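Local coordinates for LipS lipolytic enzyme (Unidentified, PDB 4FBL), which probably hydrolyses the ester bonds of lipids, as a thermostable lipase of the alpha/beta hydrolase fold, at residues E43-V48 with L70-A75; L239-N242 with E248-L251; A98-D103 with I200-T205. All coordinates share one frame; numbering follows the deposited sequence.

Contact 1 (E43-V48 with L70-A75); sequences EPLYSV and LAEGFA
Leu45 and Ser47 of an edge strand rest on Ala71 and Ala75, small residues one turn apart on a helix. Strand 45-47 and helix 70-75 run almost parallel, 5° between their directions, with axes 9.5 Å apart. Followed outward, Leu45 CB already heads for the helix, and CG, held anti to the backbone N (chi1 154°), comes within 4.1 Å of Ala71 CB. The CD2 branch makes the closest approaches: it lies 3.8 Å from Ala71 CB and 3.4 Å from Glu72 OE1. Glu72 starts away from the strand, but a bend at chi2 brings its carboxylate back across the leucine. At the other end Ser47 OG sits 3.4 Å from Ala75 CB; alanine suits this position because a side chain of one carbon lets the helix backbone come in to 6.3 Å between Ser47 CA and Ala75 CA. That hydroxyl donates to a water 2.6 Å from Ser47 OG, and the water donates to Ala75 O, 3.3 Å away. Both alanines also touch strand 80-83, through Thr83 and Val81, the residues with which Leu45 and Ser47 pair by backbone hydrogen bonds. Leucine methyl and alanine, flanked by a carboxylate, thus join strand and helix at one end, and a serine packed on an alanine and bridged to it by water joins them at the other, a mixed chemistry fitting the surface edge of an alpha/beta hydrolase sheet.

Contact 2 (L239-N242 with E248-L251); sequences LIYN and EKEL
Tyr241 and Leu251 bring their CA atoms within 6.6 Å where helix 235-243 lies against strand 249-254. The two elements follow strand 221-226 in a beta-alpha-beta crossover of the alpha/beta hydrolase fold. Strand alternation turns Lys249 and Leu251 to the helix and Glu250 away from it, so the tyrosine meets two side chains of different character while the backbone of Glu250 passes its ring edge. Leu251 CB packs 3.8 Å from Tyr241 CD1, an apolar contact that Ile223 of the neighbouring strand extends, touching both. The side chains of Lys249 and Tyr241 cross at about a right angle. Lysine CG stands between the backbone N and the carbonyl carbon (chi1 49°) and the chain is then extended, which brings CD and CE over one face, CG standing just past the rim, 3.7 Å from Tyr241 CE1. CE makes a CH-pi contact 3.8 Å from the Tyr241 centroid, and NZ adds a cation-pi interaction at 4.6 Å. A long aliphatic chain ending in a charge suits both tasks: the last methylenes lie over the ring and the charge reaches the helix end, where Lys249 NZ donates to Tyr241 O at 3.1 Å, with a C=O...N angle of 156°.

Contact 3 (A98-D103 with I200-T205); sequences ASTASD and IKHLIT
Thr100 lies over one face of the His202 imidazole, with Thr100 CA 3.6 Å from the ring centroid and only 2° off the ring normal. This is a CH-pi contact made by a backbone carbon, and the threonine's CB adds to it over the same face, with CG2 just beyond the rim. Beside it, Ala101 N lies obliquely by the ring, Ala101 CB is 4.0 Å from His202 CB, and the small methyl allows the two backbones to approach to 5.0 Å between Ala101 CA and His202 CA. The opposite face of the imidazole carries Lys201 CG, 3.7 Å above the plane, so the histidine is sandwiched. The ring reaches Thr100 because its CG is anti to its own carbonyl carbon (chi1 -61°).

Further out, a capping box fixes the threonine at the N-cap of helix 101-118. Asp103 N donates to Thr100 OG1 at 3.2 Å, while Thr100 N donates to Asp103 OD2 at 2.9 Å, meeting the carboxylate from above its plane. Trp104 of the same helix also touches His202. Close by, Phe167 of the second subunit packs on Ala101, and Thr205 OG1 is hydrogen-bonded to Thr205 OG1 of that subunit. The packing of Thr100 on His202 is between carbons and a ring face, whereas Thr100 N and OG1 are engaged by Asp103 at the helix start; capping and packing are done by different atoms of one residue.

How the contacts relate
Contacts 1 and 2 belong to the same central sheet but to its two outermost strands, 45-47 and 249-254; their centres lie 26 Å apart and their nearest atoms about 14 Å. Contact 3 stands off the sheet, joining helices 101-118 and 200-213 beside the second subunit, with its centre 25 Å from that of contact 1 and 26 Å from that of contact 2. None touches another. Contact 3 is not part of the ligand site, its His202 side chain being about 14 Å from bound spermidine, but Leu203 of the same helix touches Phe60, which lines that pocket. The pocket also contains Ser128 and His259, probably catalytic as in related hydrolases.

Contact 1 (E43-V48 with L70-A75)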
loop_
_atom_site.group_PDB
_atom_site.type_symbol
_atom_site.label_atom_id
_atom_site.label_comp_id
_atom_site.label_asym_id
_atom_site.label_seq_id
_atom_site.Cartn_x
_atom_site.Cartn_y
_atom_site.Cartn_z
ATOM N N GLU C 43 5.146 26.741 9.470
ATOM C CA GLU C 43 6.122 27.128 8.460
ATOM C C GLU C 43 7.263 26.054 8.382
ATOM O O GLU C 43 7.596 25.423 9.397
ATOM C CB GLU C 43 6.636 28.597 8.683
ATOM C CG GLU C 43 7.684 28.832 9.781
ATOM C CD GLU C 43 7.146 28.775 11.236
ATOM O OE1 GLU C 43 5.908 28.679 11.489
ATOM O OE2 GLU C 43 7.995 28.819 12.134
ATOM N N PRO C 44 7.796 25.811 7.172
ATOM C CA PRO C 44 8.927 24.891 6.999
ATOM C C PRO C 44 10.139 25.544 7.659
ATOM O O PRO C 44 10.089 26.745 7.964
ATOM C CB PRO C 44 9.139 24.860 5.489
ATOM C CG PRO C 44 8.437 26.080 4.945
ATOM C CD PRO C 44 7.336 26.400 5.893
ATOM N N LEU C 45 11.208 24.788 7.869
ATOM C CA LEU C 45 12.475 25.340 8.350
ATOM C C LEU C 45 13.591 24.917 7.398
ATOM O O LEU C 45 13.750 23.736 7.123
ATOM C CB LEU C 45 12.711 24.855 9.787
ATOM C CG LEU C 45 14.111 24.699 10.452
ATOM C CD1 LEU C 45 15.278 25.440 9.780
ATOM C CD2 LEU C 45 14.075 24.936 11.974
ATOM N N TYR C 46 14.285 25.902 6.817
ATOM C CA TYR C 46 15.392 25.736 5.900
ATOM C C TYR C 46 16.528 26.529 6.586
ATOM O O TYR C 46 16.293 27.636 7.125
ATOM C CB TYR C 46 15.065 26.292 4.496
ATOM C CG TYR C 46 14.096 25.403 3.788
ATOM C CD1 TYR C 46 14.533 24.203 3.148
ATOM C CD2 TYR C 46 12.725 25.697 3.784
ATOM C CE1 TYR C 46 13.629 23.329 2.550
ATOM C CE2 TYR C 46 11.798 24.810 3.176
ATOM C CZ TYR C 46 12.255 23.633 2.578
ATOM O OH TYR C 46 11.348 22.798 1.958
ATOM N N SER C 47 17.713 25.935 6.694
ATOM C CA SER C 47 18.826 26.631 7.368
ATOM C C SER C 47 20.070 26.195 6.626
ATOM O O SER C 47 20.251 24.994 6.411
ATOM C CB SER C 47 18.866 26.252 8.836
ATOM O OG SER C 47 20.086 26.706 9.404
ATOM N N VAL C 48 20.871 27.145 6.131
ATOM C CA VAL C 48 22.041 26.716 5.360
ATOM C C VAL C 48 23.265 26.749 6.291
ATOM O O VAL C 48 23.423 27.702 7.029
ATOM C CB VAL C 48 22.273 27.648 4.207
ATOM C CG1 VAL C 48 23.542 27.202 3.341
ATOM C CG2 VAL C 48 20.957 27.817 3.414
ATOM N N LEU C 70 13.790 19.377 16.877
ATOM C CA LEU C 70 14.844 18.567 16.392
ATOM C C LEU C 70 15.605 19.298 15.348
ATOM O O LEU C 70 16.842 19.242 15.310
ATOM C CB LEU C 70 14.241 17.289 15.780
ATOM C CG LEU C 70 15.038 16.034 15.615
ATOM C CD1 LEU C 70 15.878 15.745 16.857
ATOM C CD2 LEU C 70 14.052 14.834 15.324
ATOM N N ALA C 71 14.848 19.937 14.459
ATOM C CA ALA C 71 15.394 20.594 13.327
ATOM C C ALA C 71 16.268 21.759 13.782
ATOM O O ALA C 71 17.317 21.982 13.179
ATOM C CB ALA C 71 14.271 21.178 12.458
ATOM N N GLU C 72 15.780 22.553 14.742
ATOM C CA GLU C 72 16.586 23.687 15.270
ATOM C C GLU C 72 17.878 23.174 15.911
ATOM O O GLU C 72 18.928 23.783 15.726
ATOM C CB GLU C 72 15.906 24.390 16.442
ATOM C CG GLU C 72 14.484 24.667 16.309
ATOM C CD GLU C 72 14.241 26.044 15.809
ATOM O OE1 GLU C 72 15.021 26.425 14.895
ATOM O OE2 GLU C 72 13.272 26.695 16.304
ATOM N N GLY C 73 17.764 22.131 16.743
ATOM C CA GLY C 73 18.941 21.434 17.207
ATOM C C GLY C 73 20.001 21.124 16.157
ATOM O O GLY C 73 21.163 21.418 16.400
ATOM N N PHE C 74 19.648 20.510 15.004
ATOM C CA PHE C 74 20.621 20.240 13.984
ATOM C C PHE C 74 21.137 21.551 13.385
ATOM O O PHE C 74 22.288 21.608 12.980
ATOM C CB PHE C 74 20.041 19.398 12.783
ATOM C CG PHE C 74 19.449 18.046 13.170
ATOM C CD1 PHE C 74 20.127 17.184 14.075
ATOM C CD2 PHE C 74 18.205 17.638 12.605
ATOM C CE1 PHE C 74 19.605 15.957 14.429
ATOM C CE2 PHE C 74 17.630 16.392 12.961
ATOM C CZ PHE C 74 18.370 15.499 13.874
ATOM N N ALA C 75 20.265 22.543 13.177
ATOM C CA ALA C 75 20.768 23.832 12.653
ATOM C C ALA C 75 21.767 24.562 13.640
ATOM O O ALA C 75 22.815 25.039 13.187
ATOM C CB ALA C 75 19.678 24.766 12.188
HETATM O O HOH W 1 22.432 25.726 10.033
#

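Contact 2 (L239-N242 with E248-L251)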
loop_
_atom_site.group_PDB
_atom_site.type_symbol
_atom_site.label_atom_id
_atom_site.label_comp_id
_atom_site.label_asym_id
_atom_site.label_seq_id
_atom_site.Cartn_x
_atom_site.Cartn_y
_atom_site.Cartn_z
ATOM N N LEU C 239 10.401 -4.613 12.800
ATOM C CA LEU C 239 10.171 -4.859 11.412
ATOM C C LEU C 239 11.303 -4.250 10.577
ATOM O O LEU C 239 11.921 -4.922 9.726
ATOM C CB LEU C 239 8.845 -4.149 11.029
ATOM C CG LEU C 239 7.847 -4.641 9.963
ATOM C CD1 LEU C 239 7.470 -3.660 8.849
ATOM C CD2 LEU C 239 8.066 -6.152 9.415
ATOM N N ILE C 240 11.552 -2.949 10.809
ATOM C CA ILE C 240 12.671 -2.285 10.168
ATOM C C ILE C 240 14.034 -2.896 10.553
ATOM O O ILE C 240 14.888 -3.145 9.698
ATOM C CB ILE C 240 12.637 -0.770 10.510
ATOM C CG1 ILE C 240 11.274 -0.211 10.015
ATOM C CG2 ILE C 240 13.839 -0.018 9.867
ATOM C CD1 ILE C 240 10.956 1.183 10.545
ATOM N N TYR C 241 14.259 -3.114 11.835
ATOM C CA TYR C 241 15.567 -3.591 12.251
ATOM C C TYR C 241 15.869 -4.922 11.543
ATOM O O TYR C 241 16.962 -5.141 11.011
ATOM C CB TYR C 241 15.595 -3.725 13.775
ATOM C CG TYR C 241 16.962 -4.193 14.313
ATOM C CD1 TYR C 241 17.941 -3.255 14.658
ATOM C CD2 TYR C 241 17.275 -5.599 14.422
ATOM C CE1 TYR C 241 19.187 -3.647 15.164
ATOM C CE2 TYR C 241 18.554 -6.011 14.888
ATOM C CZ TYR C 241 19.489 -5.025 15.274
ATOM O OH TYR C 241 20.764 -5.346 15.741
ATOM N N ASN C 242 14.868 -5.792 11.495
ATOM C CA ASN C 242 15.057 -7.133 10.957
ATOM C C ASN C 242 15.054 -7.177 9.424
ATOM O O ASN C 242 15.573 -8.110 8.895
ATOM C CB ASN C 242 13.921 -8.062 11.453
ATOM C CG ASN C 242 13.984 -8.359 12.927
ATOM O OD1 ASN C 242 15.075 -8.499 13.537
ATOM N ND2 ASN C 242 12.786 -8.513 13.520
ATOM N N GLU C 248 25.176 -1.712 9.658
ATOM C CA GLU C 248 25.267 -0.906 10.875
ATOM C C GLU C 248 23.877 -0.409 11.300
ATOM O O GLU C 248 23.245 0.394 10.578
ATOM C CB GLU C 248 26.147 0.317 10.635
ATOM C CG GLU C 248 27.609 0.030 10.465
ATOM C CD GLU C 248 28.382 1.140 11.110
ATOM O OE1 GLU C 248 28.167 1.340 12.346
ATOM O OE2 GLU C 248 29.158 1.836 10.384
ATOM N N LYS C 249 23.367 -0.882 12.425
ATOM C CA LYS C 249 21.977 -0.561 12.740
ATOM C C LYS C 249 21.803 -0.664 14.199
ATOM O O LYS C 249 22.443 -1.483 14.802
ATOM C CB LYS C 249 21.001 -1.496 12.035
ATOM C CG LYS C 249 21.351 -3.042 12.205
ATOM C CD LYS C 249 20.324 -3.888 11.509
ATOM C CE LYS C 249 20.504 -5.448 11.797
ATOM N NZ LYS C 249 19.770 -6.319 10.786
ATOM N N GLU C 250 20.923 0.158 14.765
ATOM C CA GLU C 250 20.638 0.137 16.201
ATOM C C GLU C 250 19.157 0.369 16.383
ATOM O O GLU C 250 18.582 1.205 15.708
ATOM C CB GLU C 250 21.427 1.265 16.896
ATOM C CG GLU C 250 21.252 1.218 18.425
ATOM C CD GLU C 250 21.810 2.445 19.174
ATOM O OE1 GLU C 250 22.719 3.187 18.674
ATOM O OE2 GLU C 250 21.304 2.648 20.294
ATOM N N LEU C 251 18.523 -0.365 17.276
ATOM C CA LEU C 251 17.161 -0.096 17.647
ATOM C C LEU C 251 17.168 0.577 19.052
ATOM O O LEU C 251 17.530 -0.067 20.053
ATOM C CB LEU C 251 16.308 -1.405 17.583
ATOM C CG LEU C 251 14.821 -1.347 17.948
ATOM C CD1 LEU C 251 14.033 -0.300 17.149
ATOM C CD2 LEU C 251 14.086 -2.792 17.831
#

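Contact 3 (A98-D103 with I200-T205)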
loop_
_atom_site.group_PDB
_atom_site.type_symbol
_atom_site.label_atom_id
_atom_site.label_comp_id
_atom_site.label_asym_id
_atom_site.label_seq_id
_atom_site.Cartn_x
_atom_site.Cartn_y
_atom_site.Cartn_z
ATOM N N ALA C 98 -7.098 16.568 -1.178
ATOM C CA ALA C 98 -6.710 16.554 -2.596
ATOM C C ALA C 98 -5.206 16.168 -2.867
ATOM O O ALA C 98 -4.758 16.182 -4.005
ATOM C CB ALA C 98 -7.060 17.935 -3.292
ATOM N N SER C 99 -4.466 15.763 -1.829
ATOM C CA SER C 99 -3.017 15.553 -1.909
ATOM C C SER C 99 -2.749 14.067 -1.906
ATOM O O SER C 99 -3.516 13.287 -1.325
ATOM C CB SER C 99 -2.353 16.194 -0.672
ATOM O OG SER C 99 -2.564 17.607 -0.665
ATOM N N THR C 100 -1.685 13.666 -2.589
ATOM C CA THR C 100 -1.426 12.269 -2.739
ATOM C C THR C 100 0.009 11.816 -2.281
ATOM O O THR C 100 0.933 12.659 -2.075
ATOM C CB THR C 100 -1.591 11.924 -4.225
ATOM O OG1 THR C 100 -0.526 12.520 -4.948
ATOM C CG2 THR C 100 -2.914 12.462 -4.873
ATOM N N ALA C 101 0.226 10.494 -2.277
ATOM C CA ALA C 101 1.574 9.955 -2.123
ATOM C C ALA C 101 2.555 10.368 -3.241
ATOM O O ALA C 101 3.758 10.486 -2.927
ATOM C CB ALA C 101 1.573 8.446 -1.910
ATOM N N SER C 102 2.112 10.572 -4.500
ATOM C CA SER C 102 2.996 11.164 -5.497
ATOM C C SER C 102 3.463 12.565 -5.075
ATOM O O SER C 102 4.644 12.917 -5.269
ATOM C CB SER C 102 2.366 11.207 -6.925
ATOM O OG SER C 102 2.041 9.839 -7.238
ATOM N N ASP C 103 2.556 13.395 -4.597
ATOM C CA ASP C 103 2.924 14.700 -4.053
ATOM C C ASP C 103 3.986 14.535 -2.957
ATOM O O ASP C 103 4.957 15.239 -2.977
ATOM C CB ASP C 103 1.711 15.408 -3.410
ATOM C CG ASP C 103 0.590 15.775 -4.460
ATOM O OD1 ASP C 103 0.884 15.958 -5.630
ATOM O OD2 ASP C 103 -0.588 15.870 -4.124
ATOM N N ILE C 200 -6.342 9.009 3.316
ATOM C CA ILE C 200 -5.920 7.732 4.006
ATOM C C ILE C 200 -5.244 6.631 3.105
ATOM O O ILE C 200 -4.275 5.942 3.526
ATOM C CB ILE C 200 -7.117 7.065 4.794
ATOM C CG1 ILE C 200 -7.612 8.050 5.946
ATOM C CG2 ILE C 200 -6.769 5.630 5.219
ATOM C CD1 ILE C 200 -8.859 7.570 6.773
ATOM N N LYS C 201 -5.732 6.513 1.883
ATOM C CA LYS C 201 -5.183 5.492 0.961
ATOM C C LYS C 201 -3.628 5.735 0.711
ATOM O O LYS C 201 -2.811 4.791 0.729
ATOM C CB LYS C 201 -6.005 5.459 -0.336
ATOM C CG LYS C 201 -5.814 6.617 -1.253
ATOM C CD LYS C 201 -6.679 6.600 -2.537
ATOM C CE LYS C 201 -8.180 6.773 -2.231
ATOM N NZ LYS C 201 -8.584 8.201 -1.895
ATOM N N HIS C 202 -3.256 7.012 0.622
ATOM C CA HIS C 202 -1.846 7.436 0.470
ATOM C C HIS C 202 -0.975 7.167 1.648
ATOM O O HIS C 202 0.218 6.846 1.457
ATOM C CB HIS C 202 -1.907 8.912 0.100
ATOM C CG HIS C 202 -2.641 9.076 -1.183
ATOM N ND1 HIS C 202 -3.835 9.776 -1.323
ATOM C CD2 HIS C 202 -2.334 8.597 -2.412
ATOM C CE1 HIS C 202 -4.240 9.706 -2.582
ATOM N NE2 HIS C 202 -3.327 9.012 -3.272
ATOM N N LEU C 203 -1.494 7.287 2.878
ATOM C CA LEU C 203 -0.713 6.859 4.005
ATOM C C LEU C 203 -0.344 5.408 3.909
ATOM O O LEU C 203 0.815 4.988 4.206
ATOM C CB LEU C 203 -1.455 7.119 5.322
ATOM C CG LEU C 203 -0.935 6.537 6.653
ATOM C CD1 LEU C 203 0.408 7.020 7.110
ATOM C CD2 LEU C 203 -1.932 6.738 7.876
ATOM N N ILE C 204 -1.319 4.564 3.577
ATOM C CA ILE C 204 -1.084 3.093 3.581
ATOM C C ILE C 204 -0.096 2.742 2.406
ATOM O O ILE C 204 0.782 1.892 2.578
ATOM C CB ILE C 204 -2.470 2.325 3.375
ATOM C CG1 ILE C 204 -3.263 2.297 4.711
ATOM C CG2 ILE C 204 -2.204 0.886 3.002
ATOM C CD1 ILE C 204 -4.797 2.087 4.586
ATOM N N THR C 205 -0.233 3.436 1.286
ATOM C CA THR C 205 0.592 3.184 0.090
ATOM C C THR C 205 2.090 3.420 0.450
ATOM O O THR C 205 2.989 2.540 0.251
ATOM C CB THR C 205 0.220 4.120 -1.134
ATOM O OG1 THR C 205 -1.124 3.838 -1.607
ATOM C CG2 THR C 205 1.216 3.876 -2.308
#